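Local structure of response regulator receiver protein (Pseudoalteromonas atlantica T6c, 3KTO) at residues Val12-Asp17 / His59-Lys64; Glu69-Leu74 / Met99-Ala104. The protein probably acts as a response regulator receiver in two-component signalling, with a likely part in the control of transcription. One frame throughout, in Å; residues are numbered along the deposited sequence.

Interaction 1: residues Val12-Asp17 / His59-Lys64; sequences VDHQKD and HLEDKK
At the C-terminal edge of the parallel sheet of a CheY-like receiver fold, at the site that in related receivers forms the acidic phosphorylation pocket, the His14 ring lies against the turn made by His59 to Asp62. The turn comes over one face of the imidazole: Glu61 N sits 3.1 Å above the ring plane, displaced from the ring centre, with Leu60 C and Asp62 N farther up on the same side. His14 CG is held between its backbone N and carbonyl carbon (chi1 63°), which swings the ring across to the turn. His59 O accepts a hydrogen bond from Asp62 N at 3.0 Å, and His14 CE1 approaches the same oxygen to 3.3 Å. On the sheet side of the turn Leu60 packs against the end of strand 8-12. Its CD1 meets Val12 CG1 at 3.8 Å, the two side chains crossing at about a right angle, and its CD2 rests 3.7 Å from Asp13 CA. Asp13 itself turns away; its OD1 accepts from Gln15 N at 2.7 Å (162°), an Asx turn, while OD2 forms a salt bridge with Lys109 of the same chain. Glu57, beside Asp13 and His14, appears to take the place of the usual phosphoacceptor aspartate. Lys109 of a second subunit packs on Asp62. Van der Waals packing of Leu60 and the flat imidazole on peptide atoms thus hold the turn to the end of strand 8-12, while burial leaves His14 N with no partner found.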
loop_
_atom_site.group_PDB
_atom_site.type_symbol
_atom_site.label_atom_id
_atom_site.label_comp_id
_atom_site.label_asym_id
_atom_site.label_seq_id
_atom_site.Cartn_x
_atom_site.Cartn_y
_atom_site.Cartn_z
ATOM N N VAL A 12 -4.610 15.512 5.831
ATOM C CA VAL A 12 -3.171 15.286 5.931
ATOM C C VAL A 12 -2.963 13.796 5.641
ATOM O O VAL A 12 -3.368 12.932 6.421
ATOM C CB VAL A 12 -2.650 15.641 7.337
ATOM C CG1 VAL A 12 -1.137 15.656 7.344
ATOM C CG2 VAL A 12 -3.181 16.997 7.764
ATOM N N ASP A 13 -2.344 13.510 4.503
ATOM C CA ASP A 13 -2.118 12.142 4.063
ATOM C C ASP A 13 -0.961 12.196 3.071
ATOM O O ASP A 13 -1.001 12.979 2.123
ATOM C CB ASP A 13 -3.395 11.633 3.372
ATOM C CG ASP A 13 -3.328 10.161 3.001
ATOM O OD1 ASP A 13 -2.236 9.678 2.647
ATOM O OD2 ASP A 13 -4.382 9.491 3.045
ATOM N N HIS A 14 0.058 11.370 3.283
ATOM C CA HIS A 14 1.226 11.345 2.403
ATOM C C HIS A 14 0.992 10.607 1.081
ATOM O O HIS A 14 1.847 10.623 0.194
ATOM C CB HIS A 14 2.403 10.695 3.122
ATOM C CG HIS A 14 2.161 9.266 3.486
ATOM N ND1 HIS A 14 1.247 8.892 4.443
ATOM C CD2 HIS A 14 2.666 8.117 2.977
ATOM C CE1 HIS A 14 1.199 7.572 4.511
ATOM N NE2 HIS A 14 2.050 7.079 3.631
ATOM N N GLN A 15 -0.155 9.951 0.950
ATOM C CA GLN A 15 -0.461 9.225 -0.274
ATOM C C GLN A 15 -1.135 10.129 -1.302
ATOM O O GLN A 15 -2.270 10.565 -1.108
ATOM C CB GLN A 15 -1.357 8.027 0.033
ATOM C CG GLN A 15 -0.627 6.866 0.697
ATOM C CD GLN A 15 0.435 6.252 -0.209
ATOM O OE1 GLN A 15 0.195 6.015 -1.394
ATOM N NE2 GLN A 15 1.608 5.980 0.352
ATOM N N LYS A 16 -0.423 10.409 -2.387
ATOM C CA LYS A 16 -0.943 11.254 -3.453
ATOM C C LYS A 16 -2.294 10.775 -3.965
ATOM O O LYS A 16 -3.224 11.567 -4.103
ATOM C CB LYS A 16 0.044 11.316 -4.621
ATOM C CG LYS A 16 1.288 12.140 -4.345
ATOM C CD LYS A 16 2.098 12.348 -5.616
ATOM C CE LYS A 16 2.689 11.050 -6.124
ATOM N NZ LYS A 16 3.738 10.542 -5.202
ATOM N N ASP A 17 -2.402 9.482 -4.252
ATOM C CA ASP A 17 -3.654 8.922 -4.757
ATOM C C ASP A 17 -4.796 9.155 -3.773
ATOM O O ASP A 17 -5.929 9.428 -4.171
ATOM C CB ASP A 17 -3.512 7.414 -5.014
ATOM C CG ASP A 17 -2.443 7.088 -6.045
ATOM O OD1 ASP A 17 -1.978 8.009 -6.745
ATOM O OD2 ASP A 17 -2.072 5.901 -6.163
ATOM N N HIS A 59 -0.686 6.843 9.918
ATOM C CA HIS A 59 0.738 6.544 9.769
ATOM C C HIS A 59 1.419 7.342 8.661
ATOM O O HIS A 59 1.898 6.773 7.676
ATOM C CB HIS A 59 0.904 5.049 9.507
ATOM C CG HIS A 59 0.107 4.188 10.434
ATOM N ND1 HIS A 59 0.176 4.306 11.806
ATOM C CD2 HIS A 59 -0.780 3.195 10.186
ATOM C CE1 HIS A 59 -0.633 3.422 12.362
ATOM N NE2 HIS A 59 -1.226 2.735 11.400
ATOM N N LEU A 60 1.452 8.658 8.834
ATOM C CA LEU A 60 2.062 9.546 7.853
ATOM C C LEU A 60 3.492 9.130 7.527
ATOM O O LEU A 60 4.297 8.873 8.422
ATOM C CB LEU A 60 2.024 10.988 8.366
ATOM C CG LEU A 60 0.613 11.576 8.449
ATOM C CD1 LEU A 60 0.627 12.845 9.290
ATOM C CD2 LEU A 60 0.086 11.855 7.048
ATOM N N GLU A 61 3.780 9.048 6.233
ATOM C CA GLU A 61 5.091 8.656 5.730
ATOM C C GLU A 61 5.589 7.318 6.276
ATOM O O GLU A 61 6.790 7.073 6.357
ATOM C CB GLU A 61 6.112 9.767 6.003
ATOM C CG GLU A 61 5.681 11.099 5.402
ATOM C CD GLU A 61 6.819 12.086 5.227
ATOM O OE1 GLU A 61 7.556 12.342 6.201
ATOM O OE2 GLU A 61 6.968 12.617 4.107
ATOM N N ASP A 62 4.655 6.442 6.627
ATOM C CA ASP A 62 5.002 5.124 7.145
ATOM C C ASP A 62 5.609 5.146 8.551
ATOM O O ASP A 62 6.204 4.159 8.993
ATOM C CB ASP A 62 5.936 4.412 6.164
ATOM C CG ASP A 62 5.410 3.048 5.744
ATOM O OD1 ASP A 62 4.182 2.826 5.826
ATOM O OD2 ASP A 62 6.226 2.202 5.321
ATOM N N LYS A 63 5.457 6.279 9.237
ATOM C CA LYS A 63 5.918 6.439 10.616
ATOM C C LYS A 63 4.698 6.088 11.465
ATOM O O LYS A 63 3.753 6.861 11.553
ATOM C CB LYS A 63 6.345 7.882 10.890
ATOM C CG LYS A 63 7.737 8.225 10.387
ATOM C CD LYS A 63 7.830 8.219 8.879
ATOM C CE LYS A 63 9.273 8.433 8.423
ATOM N NZ LYS A 63 9.911 9.576 9.132
ATOM N N LYS A 64 4.723 4.913 12.081
ATOM C CA LYS A 64 3.594 4.442 12.861
ATOM C C LYS A 64 3.042 5.464 13.829
ATOM O O LYS A 64 3.781 6.065 14.592
ATOM C CB LYS A 64 3.961 3.166 13.623
ATOM C CG LYS A 64 2.745 2.450 14.197
ATOM C CD LYS A 64 3.157 1.163 14.892
ATOM C CE LYS A 64 1.945 0.333 15.281
ATOM N NZ LYS A 64 2.349 -0.879 16.052
#

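Interaction 2: residues Glu69-Leu74 / Met99-Ala104; sequences ELLETL and MRASAA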
loop_
_atom_site.group_PDB
_atom_site.type_symbol
_atom_site.label_atom_id
_atom_site.label_comp_id
_atom_site.label_asym_id
_atom_site.label_seq_id
_atom_site.Cartn_x
_atom_site.Cartn_y
_atom_site.Cartn_z
ATOM N N GLU A 69 -0.179 11.284 16.549
ATOM C CA GLU A 69 0.671 12.163 17.353
ATOM C C GLU A 69 0.337 13.614 16.956
ATOM O O GLU A 69 0.227 14.504 17.802
ATOM C CB GLU A 69 2.139 11.837 17.076
ATOM C CG GLU A 69 3.134 12.613 17.904
ATOM C CD GLU A 69 4.561 12.201 17.608
ATOM O OE1 GLU A 69 4.957 12.252 16.429
ATOM O OE2 GLU A 69 5.289 11.822 18.550
ATOM N N LEU A 70 0.165 13.846 15.659
ATOM C CA LEU A 70 -0.190 15.176 15.180
ATOM C C LEU A 70 -1.490 15.606 15.853
ATOM O O LEU A 70 -1.596 16.722 16.352
ATOM C CB LEU A 70 -0.371 15.177 13.659
ATOM C CG LEU A 70 -0.944 16.456 13.042
ATOM C CD1 LEU A 70 -0.065 17.662 13.375
ATOM C CD2 LEU A 70 -1.036 16.265 11.537
ATOM N N LEU A 71 -2.480 14.718 15.868
ATOM C CA LEU A 71 -3.759 15.032 16.504
ATOM C C LEU A 71 -3.546 15.362 17.983
ATOM O O LEU A 71 -4.083 16.340 18.489
ATOM C CB LEU A 71 -4.740 13.849 16.380
ATOM C CG LEU A 71 -6.064 13.971 17.146
ATOM C CD1 LEU A 71 -6.758 15.294 16.818
ATOM C CD2 LEU A 71 -6.965 12.789 16.765
ATOM N N GLU A 72 -2.767 14.534 18.671
ATOM C CA GLU A 72 -2.495 14.752 20.089
ATOM C C GLU A 72 -1.837 16.119 20.319
ATOM O O GLU A 72 -2.180 16.832 21.258
ATOM C CB GLU A 72 -1.601 13.635 20.629
ATOM C CG GLU A 72 -2.233 12.247 20.498
ATOM C CD GLU A 72 -1.300 11.113 20.893
ATOM O OE1 GLU A 72 -0.069 11.298 20.857
ATOM O OE2 GLU A 72 -1.805 10.019 21.216
ATOM N N THR A 73 -0.899 16.479 19.452
ATOM C CA THR A 73 -0.210 17.755 19.570
ATOM C C THR A 73 -1.173 18.929 19.434
ATOM O O THR A 73 -1.144 19.861 20.238
ATOM C CB THR A 73 0.884 17.895 18.503
ATOM O OG1 THR A 73 1.930 16.951 18.776
ATOM C CG2 THR A 73 1.452 19.321 18.501
ATOM N N LEU A 74 -2.019 18.881 18.409
ATOM C CA LEU A 74 -2.989 19.937 18.166
ATOM C C LEU A 74 -3.972 20.060 19.323
ATOM O O LEU A 74 -4.343 21.168 19.713
ATOM C CB LEU A 74 -3.756 19.666 16.877
ATOM C CG LEU A 74 -2.954 19.670 15.577
ATOM C CD1 LEU A 74 -3.861 19.232 14.447
ATOM C CD2 LEU A 74 -2.387 21.064 15.307
HETATM N N MSE A 99 -8.752 7.011 19.478
HETATM C CA MSE A 99 -9.954 7.394 20.206
HETATM C C MSE A 99 -9.614 8.220 21.454
HETATM O O MSE A 99 -10.310 9.181 21.766
HETATM C CB MSE A 99 -10.796 6.156 20.570
HETATM C CG MSE A 99 -11.319 5.354 19.345
HETATM SE SE MSE A 99 -12.022 6.415 17.862
HETATM C CE MSE A 99 -10.386 6.733 16.985
ATOM N N ARG A 100 -8.542 7.866 22.157
ATOM C CA ARG A 100 -8.155 8.646 23.333
ATOM C C ARG A 100 -7.645 10.024 22.921
ATOM O O ARG A 100 -7.615 10.949 23.726
ATOM C CB ARG A 100 -7.064 7.922 24.125
ATOM C CG ARG A 100 -7.598 6.796 24.983
ATOM C CD ARG A 100 -6.486 5.999 25.627
ATOM N NE ARG A 100 -7.012 5.044 26.593
ATOM C CZ ARG A 100 -6.386 3.927 26.940
ATOM N NH1 ARG A 100 -5.214 3.631 26.393
ATOM N NH2 ARG A 100 -6.926 3.107 27.831
ATOM N N ALA A 101 -7.233 10.155 21.666
ATOM C CA ALA A 101 -6.721 11.427 21.169
ATOM C C ALA A 101 -7.877 12.306 20.696
ATOM O O ALA A 101 -7.662 13.337 20.059
ATOM C CB ALA A 101 -5.732 11.186 20.034
ATOM N N SER A 102 -9.096 11.864 21.005
ATOM C CA SER A 102 -10.336 12.560 20.672
ATOM C C SER A 102 -10.846 12.434 19.240
ATOM O O SER A 102 -11.736 13.178 18.839
ATOM C CB SER A 102 -10.232 14.046 21.019
ATOM O OG SER A 102 -9.567 14.760 19.987
ATOM N N ALA A 103 -10.301 11.509 18.466
ATOM C CA ALA A 103 -10.763 11.335 17.090
ATOM C C ALA A 103 -12.274 11.104 17.077
ATOM O O ALA A 103 -12.796 10.395 17.930
ATOM C CB ALA A 103 -10.051 10.147 16.448
ATOM N N ALA A 104 -12.970 11.715 16.123
ATOM C CA ALA A 104 -14.422 11.544 16.016
ATOM C C ALA A 104 -14.741 10.151 15.469
ATOM O O ALA A 104 -15.779 9.580 15.775
ATOM C CB ALA A 104 -15.025 12.617 15.104
#
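Glu69 O is gripped twice by Thr73, one helical turn on: Thr73 N reaches it at 2.8 Å and Thr73 OG1 at 3.1 Å, the hydroxyl standing 41° out of the carbonyl plane. Both bonds lie within helix 66-76, which meets Ala101 through Leu71 and Glu72. Leu71 carries the contact. With CG anti to the backbone N (chi1 173°), its CD2 lies over the Ala101 carbonyl oxygen and its CG comes at it obliquely, each 3.4 Å from Ala101 O. The same CD2 touches Ala101 CB at 3.8 Å and Ala103 CB at 4.1 Å, so one methyl is shared by two alanines. From the next position Glu72 lays the aliphatic part of its chain alongside, CG 3.7 Å from Ala101 CB, before its carboxylate goes on to a salt bridge with Arg97. The chain bends here through a Schellman motif: Ser102 takes positive phi, its N-H bonds to the O of Met99 (a selenomethionine) at 3.0 Å, and Ala103 N bonds to Ala98 O. Helix 66-76 thus packs against the turn that ends helix 92-100, while Leu71 and Ala103 both rest on Val85 of strand 83-87 and Ala104 pairs through its backbone with Thr83, leading into strand 105-108.

How the interactions relate
From the N terminus the chain runs through strand 8-12 into 12-17, and interaction 1 then closes a loop of 41 residues holding most of helix 16-26, strand 32-36, helix 39-42 and strand 51-57. Only after 59-64 does helix 66-76 begin, and interaction 2 closes a second loop of 24 residues, around strand 83-87 and most of helix 92-100. The loops follow in series, neither nesting nor crossing. Interaction 1 links the ends of two neighbouring strands at the C-terminal edge of the sheet; interaction 2 ties helix 66-76 to the turn between helix 92-100 and strand 105-108. Their centres lie about 16 Å apart, yet they touch where Val12 CG1 packs 4.2 Å from Leu70 CD2.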